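Local coordinates for levoglucosan dehydrogenase (Pseudarthrobacter phenanthrenivorans, PDB 6A3F), which oxidises levoglucosan to 3-dehydrolevoglucosan with NAD(+) as electron acceptor, working as a homotetrameric sugar dehydrogenase of the Gfo/Idh/MocA family, at residues W85-I89 against E108-A113; D266-T270 against V282-N287; V333-P337 against P349-I353. All coordinates share one frame; numbering follows the deposited sequence.

Contact 1 of 3, residues W85-I89 against E108-A113; sequences WRSII and EIAIAA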
ATOM      1  N   TRP B  85     -45.125  16.133  -0.224  1.00 40.07           N
ATOM      2  CA  TRP B  85     -43.987  17.003  -0.473  1.00 36.00           C
ATOM      3  C   TRP B  85     -44.442  18.377  -0.958  1.00 34.34           C
ATOM      4  O   TRP B  85     -43.796  19.389  -0.651  1.00 32.15           O
ATOM      5  CB  TRP B  85     -42.998  16.323  -1.436  1.00 38.44           C
ATOM      6  CG  TRP B  85     -43.453  16.074  -2.849  1.00 34.38           C
ATOM      7  CD1 TRP B  85     -43.759  14.847  -3.365  1.00 35.40           C
ATOM      8  CD2 TRP B  85     -43.572  17.009  -3.943  1.00 33.97           C
ATOM      9  NE1 TRP B  85     -44.070  14.958  -4.693  1.00 37.77           N
ATOM     10  CE2 TRP B  85     -43.984  16.270  -5.074  1.00 36.30           C
ATOM     11  CE3 TRP B  85     -43.362  18.389  -4.098  1.00 38.73           C
ATOM     12  CZ2 TRP B  85     -44.220  16.862  -6.317  1.00 38.57           C
ATOM     13  CZ3 TRP B  85     -43.583  18.980  -5.325  1.00 39.64           C
ATOM     14  CH2 TRP B  85     -44.024  18.222  -6.419  1.00 41.00           C
ATOM     15  N   ARG B  86     -45.571  18.475  -1.676  1.00 35.65           N
ATOM     16  CA  ARG B  86     -46.042  19.791  -2.135  1.00 38.82           C
ATOM     17  C   ARG B  86     -46.257  20.728  -0.942  1.00 34.20           C
ATOM     18  O   ARG B  86     -46.061  21.924  -1.089  1.00 38.47           O
ATOM     19  CB  ARG B  86     -47.344  19.689  -2.949  1.00 44.47           C
ATOM     20  CG  ARG B  86     -47.216  18.860  -4.225  1.00 49.63           C
ATOM     21  CD  ARG B  86     -48.145  19.307  -5.338  1.00 57.21           C
ATOM     22  NE  ARG B  86     -47.801  20.637  -5.850  1.00 58.93           N
ATOM     23  CZ  ARG B  86     -47.096  20.873  -6.957  1.00 56.43           C
ATOM     24  NH1 ARG B  86     -46.816  19.888  -7.793  1.00 56.05           N
ATOM     25  NH2 ARG B  86     -46.649  22.090  -7.211  1.00 55.14           N
ATOM     26  N   SER B  87     -46.642  20.192   0.226  1.00 32.55           N
ATOM     27  CA  SER B  87     -46.931  21.023   1.416  1.00 36.59           C
ATOM     28  C   SER B  87     -45.672  21.747   1.904  1.00 35.28           C
ATOM     29  O   SER B  87     -45.734  22.830   2.529  1.00 38.53           O
ATOM     30  CB  SER B  87     -47.525  20.208   2.531  1.00 37.68           C
ATOM     31  OG  SER B  87     -46.565  19.328   3.087  1.00 41.80           O
ATOM     32  N   ILE B  88     -44.532  21.117   1.637  1.00 39.14           N
ATOM     33  CA  ILE B  88     -43.244  21.714   1.953  1.00 35.43           C
ATOM     34  C   ILE B  88     -42.980  22.849   0.964  1.00 30.44           C
ATOM     35  O   ILE B  88     -42.634  23.949   1.391  1.00 34.38           O
ATOM     36  CB  ILE B  88     -42.103  20.667   1.939  1.00 34.43           C
ATOM     37  CG1 ILE B  88     -42.257  19.637   3.053  1.00 33.46           C
ATOM     38  CG2 ILE B  88     -40.775  21.390   2.039  1.00 35.49           C
ATOM     39  CD1 ILE B  88     -41.300  18.445   2.975  1.00 35.23           C
ATOM     40  N   ILE B  89     -43.115  22.561  -0.334  1.00 30.15           N
ATOM     41  CA  ILE B  89     -42.904  23.542  -1.412  1.00 33.98           C
ATOM     42  C   ILE B  89     -43.825  24.758  -1.145  1.00 36.83           C
ATOM     43  O   ILE B  89     -43.412  25.894  -1.362  1.00 36.19           O
ATOM     44  CB  ILE B  89     -43.175  22.903  -2.804  1.00 36.97           C
ATOM     45  CG1 ILE B  89     -42.193  21.792  -3.226  1.00 42.45           C
ATOM     46  CG2 ILE B  89     -43.304  23.963  -3.897  1.00 35.08           C
ATOM     47  CD1 ILE B  89     -40.890  21.706  -2.465  1.00 39.64           C
ATOM     48  N   GLU B 108     -39.847  17.239 -11.071  1.00 33.37           N
ATOM     49  CA  GLU B 108     -41.123  17.825 -10.650  1.00 34.88           C
ATOM     50  C   GLU B 108     -40.938  18.651  -9.384  1.00 35.89           C
ATOM     51  O   GLU B 108     -41.467  19.746  -9.239  1.00 33.53           O
ATOM     52  CB  GLU B 108     -42.141  16.779 -10.216  1.00 38.50           C
ATOM     53  CG  GLU B 108     -42.653  15.924 -11.328  1.00 49.19           C
ATOM     54  CD  GLU B 108     -43.301  14.687 -10.743  1.00 55.10           C
ATOM     55  OE1 GLU B 108     -44.158  14.845  -9.805  1.00 54.53           O
ATOM     56  OE2 GLU B 108     -42.919  13.583 -11.186  1.00 52.92           O
ATOM     57  N   ILE B 109     -40.209  18.046  -8.459  1.00 33.44           N
ATOM     58  CA  ILE B 109     -40.008  18.622  -7.167  1.00 30.75           C
ATOM     59  C   ILE B 109     -39.162  19.881  -7.292  1.00 30.62           C
ATOM     60  O   ILE B 109     -39.518  20.881  -6.704  1.00 30.02           O
ATOM     61  CB  ILE B 109     -39.403  17.596  -6.192  1.00 32.61           C
ATOM     62  CG1 ILE B 109     -40.375  16.427  -6.017  1.00 35.07           C
ATOM     63  CG2 ILE B 109     -39.040  18.241  -4.860  1.00 32.23           C
ATOM     64  CD1 ILE B 109     -39.843  15.308  -5.154  1.00 37.77           C
ATOM     65  N   ALA B 110     -38.081  19.824  -8.055  1.00 28.79           N
ATOM     66  CA  ALA B 110     -37.178  20.934  -8.108  1.00 30.54           C
ATOM     67  C   ALA B 110     -37.836  22.125  -8.814  1.00 32.18           C
ATOM     68  O   ALA B 110     -37.660  23.275  -8.394  1.00 28.12           O
ATOM     69  CB  ALA B 110     -35.918  20.543  -8.835  1.00 25.72           C
ATOM     70  N   ILE B 111     -38.563  21.842  -9.884  1.00 32.67           N
ATOM     71  CA  ILE B 111     -39.154  22.935 -10.655  1.00 35.22           C
ATOM     72  C   ILE B 111     -40.211  23.648  -9.793  1.00 32.54           C
ATOM     73  O   ILE B 111     -40.250  24.863  -9.807  1.00 35.91           O
ATOM     74  CB  ILE B 111     -39.692  22.422 -12.000  1.00 36.14           C
ATOM     75  CG1 ILE B 111     -38.519  22.029 -12.907  1.00 34.90           C
ATOM     76  CG2 ILE B 111     -40.613  23.461 -12.658  1.00 36.58           C
ATOM     77  CD1 ILE B 111     -38.888  21.110 -14.035  1.00 37.36           C
ATOM     78  N   ALA B 112     -40.997  22.879  -9.036  1.00 29.96           N
ATOM     79  CA  ALA B 112     -41.980  23.413  -8.105  1.00 31.95           C
ATOM     80  C   ALA B 112     -41.296  24.243  -7.008  1.00 34.64           C
ATOM     81  O   ALA B 112     -41.751  25.378  -6.701  1.00 31.98           O
ATOM     82  CB  ALA B 112     -42.827  22.297  -7.543  1.00 30.66           C
ATOM     83  N   ALA B 113     -40.206  23.721  -6.426  1.00 31.32           N
ATOM     84  CA  ALA B 113     -39.409  24.488  -5.450  1.00 30.70           C
ATOM     85  C   ALA B 113     -38.806  25.762  -6.075  1.00 27.04           C
ATOM     86  O   ALA B 113     -38.777  26.818  -5.449  1.00 30.16           O
ATOM     87  CB  ALA B 113     -38.305  23.601  -4.905  1.00 31.96           C
TER
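Ile109 sets its CG1 over the middle of the Trp85 six-membered ring, 3.7 Å from the ring centroid and only 9° off the ring normal, a CH-pi contact made square to the face. The opposite face of the indole carries Arg86 CG, so the ring is sandwiched between its own neighbour and the other helix. At the rim, Ala112 CB lies near the ring plane, 4.1 Å from Trp85 CZ3, and Glu108 OE1 comes to 4.0 Å from Trp85 CZ2 with its carboxylate turned 58° from the ring. The indole reaches across because CG of Trp85 is held between the backbone N and the carbonyl carbon (chi1 66°). Arg86 NH2 also rests 3.8 Å from Ala112 CB. One turn along, Ile89 continues the contact: its CG2 sits 3.5 Å from Ala112 O, and its CD1 meets Ala113 CB at 4.0 Å.

Behind this layer, Ile29 of strand 23-30 touches both Trp85 and Ile109; in strand 96-100, Val97 touches Ile89 and Ile99 touches Ile109. The two helices, nearly parallel, pack side by side on one face of the Rossmann sheet. Ile109 also touches Thr101, an NADH-binding residue. Dispersion and the CH-pi contact thus carry the join without a polar bond between the helices; Arg86 NH1 and Glu108 OE1, 6.0 Å apart, probably attract only at a distance.

Contact 2 of 3, residues D266-T270 against V282-N287; sequences DEVMT and VEATRN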
ATOM      1  N   ASP B 266     -24.564  -2.194 -16.377  1.00 21.14           N
ATOM      2  CA  ASP B 266     -23.793  -2.553 -15.168  1.00 22.62           C
ATOM      3  C   ASP B 266     -22.391  -1.885 -15.182  1.00 23.46           C
ATOM      4  O   ASP B 266     -21.753  -1.732 -14.127  1.00 21.85           O
ATOM      5  CB  ASP B 266     -23.580  -4.054 -15.067  1.00 22.77           C
ATOM      6  CG  ASP B 266     -24.855  -4.808 -14.633  1.00 21.87           C
ATOM      7  OD1 ASP B 266     -25.707  -4.248 -13.886  1.00 22.40           O
ATOM      8  OD2 ASP B 266     -24.932  -5.980 -15.095  1.00 24.27           O
ATOM      9  N   GLU B 267     -21.978  -1.432 -16.364  1.00 22.65           N
ATOM     10  CA  GLU B 267     -20.603  -1.004 -16.588  1.00 22.56           C
ATOM     11  C   GLU B 267     -20.542  -0.057 -17.781  1.00 23.40           C
ATOM     12  O   GLU B 267     -21.248  -0.289 -18.787  1.00 20.87           O
ATOM     13  CB  GLU B 267     -19.706  -2.213 -16.825  1.00 19.78           C
ATOM     14  CG  GLU B 267     -18.230  -1.856 -17.001  1.00 22.52           C
ATOM     15  CD  GLU B 267     -17.271  -3.025 -16.836  1.00 22.84           C
ATOM     16  OE1 GLU B 267     -17.600  -3.935 -16.098  1.00 22.41           O
ATOM     17  OE2 GLU B 267     -16.187  -3.026 -17.470  1.00 25.80           O
ATOM     18  N   VAL B 268     -19.731   1.013 -17.626  1.00 22.13           N
ATOM     19  CA  VAL B 268     -19.497   1.946 -18.675  1.00 22.58           C
ATOM     20  C   VAL B 268     -17.987   2.181 -18.776  1.00 22.38           C
ATOM     21  O   VAL B 268     -17.319   2.341 -17.765  1.00 18.99           O
ATOM     22  CB  VAL B 268     -20.255   3.268 -18.462  1.00 23.17           C
ATOM     23  CG1 VAL B 268     -19.943   3.935 -17.132  1.00 23.77           C
ATOM     24  CG2 VAL B 268     -20.004   4.243 -19.608  1.00 23.27           C
ATOM     25  N   MET B 269     -17.441   2.136 -19.984  1.00 20.86           N
ATOM     26  CA  MET B 269     -16.147   2.776 -20.192  1.00 22.24           C
ATOM     27  C   MET B 269     -16.251   3.780 -21.334  1.00 24.38           C
ATOM     28  O   MET B 269     -16.969   3.551 -22.314  1.00 23.84           O
ATOM     29  CB  MET B 269     -15.028   1.757 -20.441  1.00 25.18           C
ATOM     30  CG  MET B 269     -15.062   1.020 -21.745  1.00 27.20           C
ATOM     31  SD  MET B 269     -13.726  -0.225 -21.979  1.00 29.27           S
ATOM     32  CE  MET B 269     -14.460  -1.205 -23.289  1.00 32.75           C
ATOM     33  N   THR B 270     -15.551   4.898 -21.187  1.00 22.60           N
ATOM     34  CA  THR B 270     -15.598   5.917 -22.225  1.00 22.56           C
ATOM     35  C   THR B 270     -14.219   6.554 -22.331  1.00 23.73           C
ATOM     36  O   THR B 270     -13.612   6.880 -21.278  1.00 20.52           O
ATOM     37  CB  THR B 270     -16.693   6.949 -21.952  1.00 24.11           C
ATOM     38  OG1 THR B 270     -16.773   7.807 -23.100  1.00 22.85           O
ATOM     39  CG2 THR B 270     -16.464   7.780 -20.703  1.00 25.38           C
ATOM     40  N   VAL B 282     -12.896   7.288 -18.428  1.00 20.79           N
ATOM     41  CA  VAL B 282     -13.684   7.022 -17.223  1.00 20.68           C
ATOM     42  C   VAL B 282     -14.259   5.600 -17.330  1.00 21.85           C
ATOM     43  O   VAL B 282     -14.746   5.177 -18.407  1.00 22.74           O
ATOM     44  CB  VAL B 282     -14.796   8.071 -17.011  1.00 22.11           C
ATOM     45  CG1 VAL B 282     -15.845   7.571 -16.013  1.00 23.14           C
ATOM     46  CG2 VAL B 282     -14.239   9.413 -16.581  1.00 21.06           C
ATOM     47  N   GLU B 283     -14.147   4.825 -16.252  1.00 19.17           N
ATOM     48  CA  GLU B 283     -14.705   3.482 -16.220  1.00 20.59           C
ATOM     49  C   GLU B 283     -15.452   3.353 -14.909  1.00 21.46           C
ATOM     50  O   GLU B 283     -14.877   3.696 -13.826  1.00 18.91           O
ATOM     51  CB  GLU B 283     -13.621   2.405 -16.327  1.00 21.32           C
ATOM     52  CG  GLU B 283     -14.104   0.981 -16.281  1.00 21.93           C
ATOM     53  CD  GLU B 283     -13.004  -0.027 -16.588  1.00 23.63           C
ATOM     54  OE1 GLU B 283     -12.058   0.301 -17.419  1.00 26.04           O
ATOM     55  OE2 GLU B 283     -13.078  -1.125 -15.987  1.00 24.40           O
ATOM     56  N   ALA B 284     -16.652   2.805 -14.974  1.00 19.93           N
ATOM     57  CA  ALA B 284     -17.418   2.533 -13.732  1.00 18.43           C
ATOM     58  C   ALA B 284     -18.113   1.175 -13.873  1.00 20.28           C
ATOM     59  O   ALA B 284     -18.503   0.792 -14.984  1.00 19.93           O
ATOM     60  CB  ALA B 284     -18.362   3.673 -13.411  1.00 18.61           C
ATOM     61  N   THR B 285     -18.243   0.444 -12.760  1.00 19.65           N
ATOM     62  CA  THR B 285     -18.896  -0.846 -12.764  1.00 20.75           C
ATOM     63  C   THR B 285     -19.494  -1.134 -11.380  1.00 22.88           C
ATOM     64  O   THR B 285     -19.004  -0.667 -10.339  1.00 19.59           O
ATOM     65  CB  THR B 285     -17.921  -1.950 -13.204  1.00 21.58           C
ATOM     66  OG1 THR B 285     -18.678  -3.130 -13.473  1.00 22.29           O
ATOM     67  CG2 THR B 285     -16.850  -2.243 -12.168  1.00 23.90           C
ATOM     68  N   ARG B 286     -20.541  -1.965 -11.412  1.00 20.93           N
ATOM     69  CA  ARG B 286     -21.131  -2.581 -10.253  1.00 21.80           C
ATOM     70  C   ARG B 286     -20.663  -4.036 -10.102  1.00 19.07           C
ATOM     71  O   ARG B 286     -21.120  -4.728  -9.168  1.00 21.38           O
ATOM     72  CB  ARG B 286     -22.653  -2.521 -10.408  1.00 20.80           C
ATOM     73  CG  ARG B 286     -23.232  -1.132 -10.345  1.00 22.79           C
ATOM     74  CD  ARG B 286     -24.757  -1.085 -10.536  1.00 22.08           C
ATOM     75  NE  ARG B 286     -25.253   0.230 -10.219  1.00 21.89           N
ATOM     76  CZ  ARG B 286     -26.456   0.695 -10.543  1.00 22.09           C
ATOM     77  NH1 ARG B 286     -27.245   0.022 -11.374  1.00 20.74           N
ATOM     78  NH2 ARG B 286     -26.878   1.834 -10.025  1.00 20.08           N
ATOM     79  N   ASN B 287     -19.733  -4.513 -10.935  1.00 19.02           N
ATOM     80  CA  ASN B 287     -19.422  -5.939 -11.046  1.00 20.44           C
ATOM     81  C   ASN B 287     -17.918  -6.184 -10.926  1.00 20.67           C
ATOM     82  O   ASN B 287     -17.340  -6.883 -11.746  1.00 18.33           O
ATOM     83  CB  ASN B 287     -19.966  -6.535 -12.356  1.00 19.29           C
ATOM     84  CG  ASN B 287     -21.467  -6.454 -12.414  1.00 19.68           C
ATOM     85  OD1 ASN B 287     -22.020  -5.361 -12.566  1.00 21.52           O
ATOM     86  ND2 ASN B 287     -22.139  -7.583 -12.178  1.00 19.67           N
TER
HETATM   87  O   HOH W   1     -24.569  -5.408 -11.360  1.00 21.80           O
HETATM   88  O   HOH W   2     -26.705  -1.911 -13.518  1.00 24.24           O
HETATM   89  O   HOH W   3     -16.241  -5.558 -14.433  1.00 24.54           O
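Glu267 and Thr285 face each other as a non-hydrogen-bonded pair in an antiparallel beta hairpin, strands 267-274 and 279-285 of the C-terminal domain. The tight part is the backbone: Val268 with Ala284 and Thr270 with Val282 are hydrogen-bonded pairs, each closed by two N-H...O bonds, with Val268 N 2.9 Å from Ala284 O. Their side chains share the face turned to helix 206-221, where Val268 CG1 meets Ala284 CB at 4.1 Å.

The other face carries Glu267, Met269, Glu283 and Thr285 and is buried against the second subunit. There Glu267 OE2 and Glu283 OE2 approach to 3.9 Å with nearly parallel carboxylates; Ser176 of the second subunit bonds the first glutamate and Arg178 pairs with the second, probably easing the repulsion.

Past the strand ends the fit loosens and waters join in, though the residues stay buried. One water spans Asp266 OD1 and Arg286 NH1, whose guanidinium also pairs with the levoglucosan-binding Asp209; Trp235 N holds the other Asp266 oxygen. Thr285 OG1 accepts from Asn287 N in an ST turn and, opposite its own backbone N (chi1 -167°), donates to Glu267 OE1, also bound by Trp235 NE1, at 2.9 Å and 40° out of the carboxylate plane.

Contact 3 of 3, residues V333-P337 against P349-I353; sequences VYTGP and PALGI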
ATOM      1  N   VAL B 333       0.206  12.209   0.998  1.00 16.83           N
ATOM      2  CA  VAL B 333      -0.119  13.366   1.775  1.00 17.92           C
ATOM      3  C   VAL B 333      -1.454  13.120   2.476  1.00 17.02           C
ATOM      4  O   VAL B 333      -2.478  12.864   1.783  1.00 18.06           O
ATOM      5  CB  VAL B 333      -0.190  14.647   0.907  1.00 19.50           C
ATOM      6  CG1 VAL B 333      -0.562  15.861   1.765  1.00 19.96           C
ATOM      7  CG2 VAL B 333       1.092  14.876   0.152  1.00 20.11           C
ATOM      8  N   TYR B 334      -1.441  13.181   3.833  1.00 16.97           N
ATOM      9  CA  TYR B 334      -2.635  13.078   4.672  1.00 16.43           C
ATOM     10  C   TYR B 334      -3.258  14.468   4.900  1.00 19.15           C
ATOM     11  O   TYR B 334      -2.577  15.412   5.337  1.00 19.61           O
ATOM     12  CB  TYR B 334      -2.326  12.359   5.988  1.00 17.02           C
ATOM     13  CG  TYR B 334      -2.193  10.869   5.790  1.00 16.80           C
ATOM     14  CD1 TYR B 334      -0.982  10.302   5.444  1.00 17.66           C
ATOM     15  CD2 TYR B 334      -3.305  10.037   5.909  1.00 18.14           C
ATOM     16  CE1 TYR B 334      -0.869   8.941   5.207  1.00 18.00           C
ATOM     17  CE2 TYR B 334      -3.217   8.686   5.649  1.00 17.90           C
ATOM     18  CZ  TYR B 334      -2.001   8.128   5.311  1.00 20.07           C
ATOM     19  OH  TYR B 334      -1.949   6.782   5.052  1.00 20.28           O
ATOM     20  N   THR B 335      -4.552  14.595   4.653  1.00 17.51           N
ATOM     21  CA  THR B 335      -5.203  15.904   4.747  1.00 18.34           C
ATOM     22  C   THR B 335      -5.490  16.297   6.193  1.00 20.08           C
ATOM     23  O   THR B 335      -5.856  15.498   7.048  1.00 18.89           O
ATOM     24  CB  THR B 335      -6.478  16.019   3.900  1.00 18.00           C
ATOM     25  OG1 THR B 335      -7.501  15.157   4.383  1.00 18.22           O
ATOM     26  CG2 THR B 335      -6.198  15.700   2.456  1.00 17.49           C
ATOM     27  N   GLY B 336      -5.268  17.582   6.455  1.00 19.87           N
ATOM     28  CA  GLY B 336      -5.452  18.117   7.784  1.00 18.81           C
ATOM     29  C   GLY B 336      -5.591  19.633   7.768  1.00 19.48           C
ATOM     30  O   GLY B 336      -6.039  20.221   6.777  1.00 20.73           O
ATOM     31  N   PRO B 337      -5.162  20.272   8.857  1.00 21.16           N
ATOM     32  CA  PRO B 337      -5.280  21.750   8.988  1.00 20.06           C
ATOM     33  C   PRO B 337      -4.606  22.514   7.834  1.00 22.75           C
ATOM     34  O   PRO B 337      -5.089  23.611   7.461  1.00 22.92           O
ATOM     35  CB  PRO B 337      -4.645  21.998  10.368  1.00 19.36           C
ATOM     36  CG  PRO B 337      -5.004  20.751  11.168  1.00 20.14           C
ATOM     37  CD  PRO B 337      -4.791  19.660  10.145  1.00 19.91           C
ATOM     38  N   PRO B 349      -3.733  15.670  10.781  1.00 19.03           N
ATOM     39  CA  PRO B 349      -4.009  14.782   9.643  1.00 18.45           C
ATOM     40  C   PRO B 349      -4.279  13.362  10.159  1.00 18.49           C
ATOM     41  O   PRO B 349      -3.746  12.974  11.203  1.00 18.87           O
ATOM     42  CB  PRO B 349      -2.744  14.791   8.782  1.00 20.77           C
ATOM     43  CG  PRO B 349      -2.050  16.077   9.174  1.00 20.29           C
ATOM     44  CD  PRO B 349      -2.352  16.174  10.651  1.00 20.76           C
ATOM     45  N   ALA B 350      -5.114  12.606   9.426  1.00 18.59           N
ATOM     46  CA  ALA B 350      -5.465  11.228   9.748  1.00 19.13           C
ATOM     47  C   ALA B 350      -6.214  11.040  11.082  1.00 19.73           C
ATOM     48  O   ALA B 350      -6.330   9.882  11.533  1.00 19.02           O
ATOM     49  CB  ALA B 350      -4.257  10.325   9.654  1.00 19.91           C
ATOM     50  N   LEU B 351      -6.836  12.069  11.674  1.00 18.14           N
ATOM     51  CA  LEU B 351      -7.776  11.824  12.703  1.00 17.97           C
ATOM     52  C   LEU B 351      -8.983  11.081  12.139  1.00 20.81           C
ATOM     53  O   LEU B 351      -9.580  10.266  12.844  1.00 20.77           O
ATOM     54  CB  LEU B 351      -8.216  13.101  13.416  1.00 19.68           C
ATOM     55  CG  LEU B 351      -8.607  12.835  14.857  1.00 18.93           C
ATOM     56  CD1 LEU B 351      -7.353  12.666  15.706  1.00 21.16           C
ATOM     57  CD2 LEU B 351      -9.573  13.857  15.399  1.00 21.83           C
ATOM     58  N   GLY B 352      -9.291  11.347  10.877  1.00 21.55           N
ATOM     59  CA  GLY B 352     -10.134  10.439  10.059  1.00 20.29           C
ATOM     60  C   GLY B 352     -11.296  11.183   9.437  1.00 18.17           C
ATOM     61  O   GLY B 352     -12.143  11.719  10.171  1.00 20.71           O
ATOM     62  N   ILE B 353     -11.277  11.252   8.114  1.00 18.54           N
ATOM     63  CA  ILE B 353     -12.376  11.759   7.279  1.00 18.88           C
ATOM     64  C   ILE B 353     -13.215  10.540   6.841  1.00 18.93           C
ATOM     65  O   ILE B 353     -12.683   9.606   6.302  1.00 21.51           O
ATOM     66  CB  ILE B 353     -11.807  12.500   6.056  1.00 19.40           C
ATOM     67  CG1 ILE B 353     -10.923  13.703   6.426  1.00 19.68           C
ATOM     68  CG2 ILE B 353     -12.913  12.878   5.087  1.00 21.33           C
ATOM     69  CD1 ILE B 353     -11.632  14.792   7.195  1.00 20.03           C
TER
HETATM   70  O   HOH W   4      -7.203  13.115   7.489  1.00 25.93           O
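Tyr334, at the end of strand 330-334, lays its CB 3.7 Å from Pro349 CB, while ring atom CD2 comes to 3.9 Å from Ala350 CB, a methyl that meets the ring obliquely. CG of Tyr334 stands beside the backbone N, opposite the carbonyl carbon (chi1 -76°), which places the ring beside Ala350. The tyrosine carbonyl adds to the fit, with Tyr334 O 3.5 Å from Pro349 CB.

Thr335 follows with its CB directed away from the loop, which it meets mainly through its carbonyl: Thr335 O receives a CA-H...O contact from Pro349 CA at 3.3 Å. The same oxygen accepts from a water at 2.8 Å, and Ala350 N donates a hydrogen bond to that water, so a water links the two backbones by hydrogen bonds, alongside the direct van der Waals contacts. At Gly336 the chain passes close to Pro349, with Gly336 CA and Pro349 CA 4.1 Å apart, an approach that the lack of a side chain on the glycine allows. Pro337 ends the walk loosely, its CD 4.3 Å from Pro349 CD.

The loop 349-353 thus folds back on the outermost strand of the large mixed sheet just before helix 355-371 begins, two residues ahead of the NADH-binding Tyr355. Ile353 N bonds Asp314, and Thr335 pairs by backbone with that same residue. The third subunit packs Asn292 on Tyr334 and Pro349, and helix 157-167 lies against Val333 and Thr335.

Along the chain the three contacts follow one another without interleaving. Contact 1 belongs to the nucleotide-binding Rossmann domain, whereas contact 2 lies in the substrate-binding domain, their centres about 33 Å apart. Contacts 2 and 3 reach the same mixed sheet at different places: the hairpin is inside it, while 333-337 continues from its outermost strand 330-334, with about 30 Å between centres. Contacts 1 and 3 stand on opposite sides of the chain's centre, about 39 Å apart, and none of the three touches another. Contact 1 meets no other chain, but contacts 2 and 3 abut different neighbouring subunits, consistent with the domain of the mixed sheet contributing to both substrate binding and subunit contacts.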